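Local structure of RhCC (Rhodococcus jostii, 4U5R) at residues P14-Q19 / K95-D100. The protein is a magnesium-binding member of the tautomerase superfamily that probably acts as an oxygenase needing no cofactor. The protein carries 1 engineered substitution. Sequence-based numbering, arbitrary orientation.
Sequences PDDKEQ and KERGYD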
loop_
_atom_site.group_PDB
_atom_site.type_symbol
_atom_site.label_atom_id
_atom_site.label_comp_id
_atom_site.label_asym_id
_atom_site.label_seq_id
_atom_site.Cartn_x
_atom_site.Cartn_y
_atom_site.Cartn_z
ATOM N N PRO B 14 -9.823 17.944 -13.900
ATOM C CA PRO B 14 -9.840 16.707 -14.690
ATOM C C PRO B 14 -8.801 16.722 -15.826
ATOM O O PRO B 14 -8.135 15.707 -16.082
ATOM C CB PRO B 14 -11.271 16.666 -15.239
ATOM C CG PRO B 14 -12.069 17.408 -14.235
ATOM C CD PRO B 14 -11.176 18.503 -13.717
ATOM N N ASP B 15 -8.646 17.869 -16.486
ATOM C CA ASP B 15 -7.624 18.016 -17.513
ATOM C C ASP B 15 -6.212 17.822 -16.946
ATOM O O ASP B 15 -5.397 17.154 -17.573
ATOM C CB ASP B 15 -7.748 19.380 -18.199
ATOM C CG ASP B 15 -8.951 19.456 -19.128
ATOM O OD1 ASP B 15 -9.527 18.392 -19.449
ATOM O OD2 ASP B 15 -9.320 20.576 -19.542
ATOM N N ASP B 16 -5.939 18.378 -15.761
ATOM C CA ASP B 16 -4.663 18.143 -15.064
ATOM C C ASP B 16 -4.390 16.657 -14.853
ATOM O O ASP B 16 -3.271 16.188 -15.023
ATOM C CB ASP B 16 -4.644 18.800 -13.679
ATOM C CG ASP B 16 -4.423 20.305 -13.709
ATOM O OD1 ASP B 16 -3.971 20.876 -14.731
ATOM O OD2 ASP B 16 -4.697 20.917 -12.654
ATOM N N LYS B 17 -5.418 15.930 -14.436
ATOM C CA LYS B 17 -5.227 14.522 -14.099
ATOM C C LYS B 17 -4.978 13.694 -15.360
ATOM O O LYS B 17 -4.172 12.757 -15.361
ATOM C CB LYS B 17 -6.433 14.009 -13.305
ATOM C CG LYS B 17 -6.475 14.564 -11.890
ATOM C CD LYS B 17 -7.668 14.088 -11.087
ATOM C CE LYS B 17 -8.878 14.988 -11.294
ATOM N NZ LYS B 17 -9.958 14.627 -10.337
ATOM N N GLU B 18 -5.655 14.056 -16.444
ATOM C CA GLU B 18 -5.404 13.436 -17.737
ATOM C C GLU B 18 -3.966 13.681 -18.204
ATOM O O GLU B 18 -3.245 12.741 -18.559
ATOM C CB GLU B 18 -6.399 13.967 -18.768
ATOM C CG GLU B 18 -6.359 13.240 -20.091
ATOM C CD GLU B 18 -7.539 13.612 -20.956
ATOM O OE1 GLU B 18 -7.732 14.822 -21.202
ATOM O OE2 GLU B 18 -8.283 12.699 -21.370
ATOM N N GLN B 19 -3.541 14.941 -18.174
ATOM C CA GLN B 19 -2.192 15.307 -18.588
ATOM C C GLN B 19 -1.108 14.647 -17.740
ATOM O O GLN B 19 -0.139 14.122 -18.288
ATOM C CB GLN B 19 -2.026 16.830 -18.561
ATOM C CG GLN B 19 -2.894 17.538 -19.605
ATOM C CD GLN B 19 -2.835 19.054 -19.507
ATOM O OE1 GLN B 19 -1.872 19.622 -18.994
ATOM N NE2 GLN B 19 -3.874 19.718 -20.004
ATOM N N LYS B 95 6.062 20.274 -8.101
ATOM C CA LYS B 95 7.141 21.206 -7.739
ATOM C C LYS B 95 6.872 22.624 -8.239
ATOM O O LYS B 95 6.936 23.580 -7.456
ATOM C CB LYS B 95 8.493 20.722 -8.278
ATOM C CG LYS B 95 9.663 21.679 -8.004
ATOM C CD LYS B 95 10.976 21.125 -8.558
ATOM C CE LYS B 95 12.175 21.986 -8.167
ATOM N NZ LYS B 95 12.515 21.826 -6.714
ATOM N N GLU B 96 6.520 22.752 -9.515
ATOM C CA GLU B 96 6.425 24.076 -10.144
ATOM C C GLU B 96 5.125 24.822 -9.816
ATOM O O GLU B 96 4.955 25.976 -10.219
ATOM C CB GLU B 96 6.603 23.939 -11.662
ATOM C CG GLU B 96 8.016 23.493 -12.034
ATOM C CD GLU B 96 8.187 23.170 -13.513
ATOM O OE1 GLU B 96 7.347 23.597 -14.329
ATOM O OE2 GLU B 96 9.168 22.473 -13.856
ATOM N N ARG B 97 4.229 24.186 -9.062
ATOM C CA ARG B 97 3.043 24.863 -8.549
ATOM C C ARG B 97 3.198 25.155 -7.059
ATOM O O ARG B 97 2.248 25.576 -6.400
ATOM C CB ARG B 97 1.783 24.027 -8.795
ATOM C CG ARG B 97 1.462 23.867 -10.273
ATOM C CD ARG B 97 0.061 23.327 -10.466
ATOM N NE ARG B 97 -0.222 23.061 -11.876
ATOM C CZ ARG B 97 -1.344 22.496 -12.318
ATOM N NH1 ARG B 97 -2.301 22.153 -11.458
ATOM N NH2 ARG B 97 -1.518 22.289 -13.619
ATOM N N GLY B 98 4.393 24.905 -6.531
ATOM C CA GLY B 98 4.719 25.314 -5.176
ATOM C C GLY B 98 4.352 24.329 -4.081
ATOM O O GLY B 98 4.412 24.664 -2.899
ATOM N N TYR B 99 3.990 23.109 -4.465
ATOM C CA TYR B 99 3.672 22.074 -3.483
ATOM C C TYR B 99 4.915 21.457 -2.865
ATOM O O TYR B 99 5.991 21.463 -3.463
ATOM C CB TYR B 99 2.851 20.944 -4.122
ATOM C CG TYR B 99 1.477 21.364 -4.561
ATOM C CD1 TYR B 99 0.468 21.568 -3.632
ATOM C CD2 TYR B 99 1.184 21.559 -5.905
ATOM C CE1 TYR B 99 -0.803 21.951 -4.026
ATOM C CE2 TYR B 99 -0.085 21.953 -6.308
ATOM C CZ TYR B 99 -1.067 22.151 -5.364
ATOM O OH TYR B 99 -2.327 22.534 -5.755
ATOM N N ASP B 100 4.749 20.920 -1.663
ATOM C CA ASP B 100 5.755 20.051 -1.056
ATOM C C ASP B 100 5.377 18.628 -1.420
ATOM O O ASP B 100 4.194 18.348 -1.623
ATOM C CB ASP B 100 5.800 20.241 0.461
ATOM C CG ASP B 100 6.229 21.632 0.845
ATOM O OD1 ASP B 100 7.138 22.164 0.180
ATOM O OD2 ASP B 100 5.649 22.185 1.795
#
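Asp16 and Arg97 reach out from opposite directions and close a two-pronged, end-on salt bridge. Each terminal nitrogen of the guanidinium takes one carboxylate oxygen: Arg97 NH1 bonds to Asp16 OD2 at 2.9 Å, and Arg97 NH2 to Asp16 OD1 at 3.0 Å. Both bonds are nearly straight, and both oxygens lie almost exactly in the guanidinium plane, at its edge. The carboxylate does not share that plane. It is tilted by 57°, so that both N-H groups come down on its oxygens from above the carboxylate plane.

Long reach is what suits arginine to its place. The nearest CA atoms, those of Asp16 and Arg97, are 12.1 Å apart, and the arginine covers most of this gap with a chain extended from CG to NE. Short and stiff, Asp16 stays close to its helix; with chi1 at -77° its CG is turned away from the carbonyl carbon, which carries the carboxylate out across the gap. Its OD2 is also hydrogen-bonded to a residue flanking one of the segments, and a negative charge in the first helical turn probably suits the helix dipole. With an alanine at this position, the guanidinium would probably lose its anionic mate and turn more freely, and the second partner of OD2 would lose its bond.

Thr13 OG1 accepts a hydrogen bond from Asp16 N, while Phe12 touches the Arg97 side chain. After Arg97 the chain turns through Gly98, whose positive phi (87°) would press a side chain against the preceding carbonyl oxygen.

Within the beta-alpha-beta architecture of the tautomerase superfamily, this surface bridge ties the start of helix 14-32 to the short 3-10 turn between helix 76-90 and strand 100-107, an outermost strand of the chain's four-stranded sheet.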